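Local coordinates for uncharacterized peroxidase-related protein (PDB 2PFX) that is of unknown function but, as a peroxidase-related member of the AhpD-like clan, probably acts as an oxidoreductase that reduces peroxides, at residues A45-V48 with E49-N52; D157-D160 with I161-T165. One frame throughout, in Å; residues are numbered along the deposited sequence.

In the fold
Both contacts are local, one at the start of helix 48-63 and the other in the first turns of helix 155-178 of this all-helical chain. Within one chain they stay apart: their centres are 25 Å from each other and their nearest atoms about 15 Å. The subunit interface brings the two regions together, because Phe-46 of interaction 1 meets Trp-159 of the second subunit edge-to-face, and Trp-159 of interaction 2 meets Phe-46 of that subunit in the same way. Asp-160 also packs on Lys-50 of the second subunit. An acetate ion, probably from the crystallisation liquor, lies about 3 Å from the Lys-50 side chain.

Interaction 1 (A45-V48 with E49-N52); sequences AFNV and EKLN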
# COMPACT_ATOMS: atom_id res chain seq x y z
N ALA A 45 28.68 20.04 6.45
CA ALA A 45 29.83 20.88 6.76
C ALA A 45 29.53 22.23 7.37
O ALA A 45 30.46 22.95 7.77
CB ALA A 45 30.69 21.03 5.50
N PHE A 46 28.28 22.65 7.50
CA PHE A 46 28.02 23.89 8.22
C PHE A 46 28.33 23.77 9.70
O PHE A 46 28.46 24.77 10.42
CB PHE A 46 26.56 24.34 8.04
CG PHE A 46 25.53 23.48 8.76
CD1 PHE A 46 25.07 22.33 8.13
CD2 PHE A 46 25.04 23.81 10.00
CE1 PHE A 46 24.14 21.53 8.76
CE2 PHE A 46 24.12 23.01 10.64
CZ PHE A 46 23.67 21.86 10.01
N ASN A 47 28.44 22.54 10.19
CA ASN A 47 28.73 22.30 11.61
C ASN A 47 29.67 21.11 11.75
O ASN A 47 29.31 19.98 11.43
CB ASN A 47 27.42 22.06 12.33
CG ASN A 47 27.56 21.80 13.81
OD1 ASN A 47 28.36 20.96 14.22
ND2 ASN A 47 26.76 22.52 14.59
N VAL A 48 30.91 21.33 12.21
CA VAL A 48 31.86 20.23 12.09
C VAL A 48 31.52 19.06 13.00
O VAL A 48 31.87 17.91 12.76
CB VAL A 48 33.29 20.77 12.30
CG1 VAL A 48 33.50 21.39 13.68
CG2 VAL A 48 34.24 19.63 12.00
N GLU A 49 30.82 19.32 14.10
CA GLU A 49 30.39 18.26 15.00
C GLU A 49 29.44 17.31 14.28
O GLU A 49 29.48 16.10 14.41
CB GLU A 49 29.67 18.80 16.22
CG GLU A 49 30.54 19.39 17.32
CD GLU A 49 31.72 20.19 16.82
OE1 GLU A 49 32.66 19.56 16.29
OE2 GLU A 49 31.72 21.44 16.95
N LYS A 50 28.54 17.90 13.50
CA LYS A 50 27.60 17.11 12.73
C LYS A 50 28.30 16.32 11.65
O LYS A 50 28.03 15.14 11.43
CB LYS A 50 26.53 18.04 12.15
CG LYS A 50 25.68 18.70 13.25
CD LYS A 50 24.39 19.29 12.71
CE LYS A 50 23.57 19.91 13.84
NZ LYS A 50 22.95 18.87 14.72
N LEU A 51 29.24 16.95 10.97
CA LEU A 51 30.02 16.28 9.92
C LEU A 51 30.82 15.13 10.48
O LEU A 51 30.96 14.04 9.95
CB LEU A 51 30.97 17.30 9.28
CG LEU A 51 31.99 16.77 8.28
CD1 LEU A 51 31.29 16.23 7.03
CD2 LEU A 51 32.98 17.87 7.94
N ASN A 52 31.41 15.37 11.65
CA ASN A 52 32.17 14.36 12.37
C ASN A 52 31.32 13.13 12.71
O ASN A 52 31.76 11.99 12.57
CB ASN A 52 32.74 14.98 13.63
CG ASN A 52 33.96 15.84 13.35
OD1 ASN A 52 34.54 15.82 12.27
ND2 ASN A 52 34.31 16.59 14.39
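Phe-46 and Lys-50 touch across the N-cap of helix 48-63, the turn begun by Asn-47 after the short link from helix 39-44. A chi1 of 71° puts the phenylalanine CG between the backbone N and the carbonyl carbon, and the ring carries Phe-46 CZ to 3.8 Å from Lys-50 CD, at an oblique angle. The aliphatic part of the lysine thus packs beside the ring, while its NZ goes on to a salt bridge with Asp-60 of the second subunit.

Asn-47 is the capping residue. Its CG stands anti to the backbone N (chi1 -180°), which turns the amide oxygen back over the first turn, where OD1 accepts from Lys-50 N at 3.1 Å. The donor sits 41° out of the amide's carbonyl plane, so this bond uses the oxygen from above. On the way, Asn-47 CG passes 3.7 Å from Lys-50 CG, and the lysine methylenes run across the amide. The main-chain carbonyl of the same asparagine takes Leu-51 N in a nearly linear bond, so Asn-47 occupies two amide N-H groups of the opening turn, one by side chain and one by backbone.

Val-48 carries the next helical bond, from its O to Asn-52 N (2.8 Å). The Val-48 and Asn-52 side chains lie side by side, pointing the same way, with Val-48 CG2 3.8 Å from Asn-52 OD1. The glutamate chain bends back to bring its carboxylate across the valine, with Glu-49 OE1 3.3 Å from Val-48 CG1.

Interaction 2 (D157-D160 with I161-T165); sequences DIWD and IANVT
Ile-161 lies in the second turn of helix 155-178 and gives its N-H to Asp-157 O, in the i to i+4 pattern of an alpha helix. Its CG1 lies 3.4 Å from that same oxygen, the side chain folding back along the preceding turn. Ala-162 repeats the bond one residue on, from its N to Ile-158 O, and rests its methyl 3.5 Å from this acceptor.

Asn-163 does more. Its N and its ND2 both donate to Trp-159 O, each at 2.9 Å, and they reach the oxygen from opposite faces of the carbonyl plane. The side-chain bond is almost straight (170°), with the acceptor close to the plane of the amide. Trp-159 CG stands anti to the backbone N (chi1 177°), sending the indole along the helix toward Asn-163. The grip on ND2 helps fix the amide's rotation and places the nitrogen over one face of the indole, 3.1 Å from Trp-159 CE2, with ring and amide planes 43° apart. OD1 bonds to Tyr-44 OH of the second subunit.

Val-164 continues the pattern to Asp-160 O, and Thr-165 turns OG1 back to Ile-161 O, at 2.7 Å. Ile-161 and Thr-165 face helices 70-84 and 121-136, meeting Ile-76 and Met-126 or Ala-130, while Ile-158 packs on helix 142-150 and Trp-159 enters the interface with the second subunit.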
# COMPACT_ATOMS: atom_id res chain seq x y z
N ASP A 157 27.34 -10.69 11.30
CA ASP A 157 27.06 -10.30 9.93
C ASP A 157 25.64 -9.73 9.81
O ASP A 157 25.42 -8.74 9.11
CB ASP A 157 27.18 -11.50 8.99
CG ASP A 157 28.58 -12.04 8.88
OD1 ASP A 157 29.53 -11.34 9.29
OD2 ASP A 157 28.71 -13.17 8.38
N ILE A 158 24.69 -10.39 10.45
CA ILE A 158 23.30 -9.94 10.43
C ILE A 158 23.20 -8.55 11.03
O ILE A 158 22.53 -7.64 10.52
CB ILE A 158 22.40 -10.95 11.17
CG1 ILE A 158 22.49 -12.35 10.58
CG2 ILE A 158 20.96 -10.46 11.18
CD1 ILE A 158 21.53 -13.36 11.17
N TRP A 159 23.90 -8.33 12.14
CA TRP A 159 23.96 -7.00 12.75
C TRP A 159 24.46 -5.94 11.77
O TRP A 159 23.95 -4.83 11.64
CB TRP A 159 24.87 -7.01 13.97
CG TRP A 159 25.02 -5.66 14.61
CD1 TRP A 159 26.03 -4.76 14.45
CD2 TRP A 159 24.08 -5.06 15.53
NE1 TRP A 159 25.79 -3.64 15.22
CE2 TRP A 159 24.60 -3.81 15.88
CE3 TRP A 159 22.87 -5.47 16.07
CZ2 TRP A 159 23.94 -2.95 16.76
CZ3 TRP A 159 22.20 -4.64 16.95
CH2 TRP A 159 22.75 -3.39 17.28
N ASP A 160 25.54 -6.29 11.06
CA ASP A 160 26.06 -5.40 10.03
C ASP A 160 25.07 -5.17 8.91
O ASP A 160 24.93 -4.05 8.41
CB ASP A 160 27.35 -5.98 9.47
CG ASP A 160 28.54 -5.92 10.41
OD1 ASP A 160 28.34 -5.36 11.52
OD2 ASP A 160 29.64 -6.43 10.07
N ILE A 161 24.36 -6.21 8.46
CA ILE A 161 23.39 -5.98 7.38
C ILE A 161 22.30 -5.04 7.84
O ILE A 161 21.84 -4.11 7.15
CB ILE A 161 22.81 -7.32 6.89
CG1 ILE A 161 23.82 -8.21 6.14
CG2 ILE A 161 21.61 -7.08 5.99
CD1 ILE A 161 23.42 -9.67 6.15
N ALA A 162 21.84 -5.26 9.07
CA ALA A 162 20.81 -4.42 9.66
C ALA A 162 21.29 -2.98 9.78
O ALA A 162 20.53 -2.04 9.51
CB ALA A 162 20.38 -4.96 11.01
N ASN A 163 22.53 -2.77 10.19
CA ASN A 163 22.95 -1.37 10.40
C ASN A 163 23.17 -0.65 9.09
O ASN A 163 22.80 0.52 8.96
CB ASN A 163 24.17 -1.32 11.31
CG ASN A 163 23.74 -1.31 12.77
OD1 ASN A 163 23.68 -0.24 13.38
ND2 ASN A 163 23.43 -2.48 13.30
N VAL A 164 23.77 -1.33 8.11
CA VAL A 164 23.95 -0.71 6.81
C VAL A 164 22.58 -0.36 6.23
O VAL A 164 22.36 0.75 5.78
CB VAL A 164 24.76 -1.60 5.86
CG1 VAL A 164 24.75 -1.04 4.45
CG2 VAL A 164 26.17 -1.72 6.42
N THR A 165 21.67 -1.32 6.27
CA THR A 165 20.32 -1.13 5.78
C THR A 165 19.64 0.05 6.48
O THR A 165 19.12 0.97 5.85
CB THR A 165 19.46 -2.39 6.02
OG1 THR A 165 19.99 -3.51 5.28
CG2 THR A 165 18.04 -2.19 5.53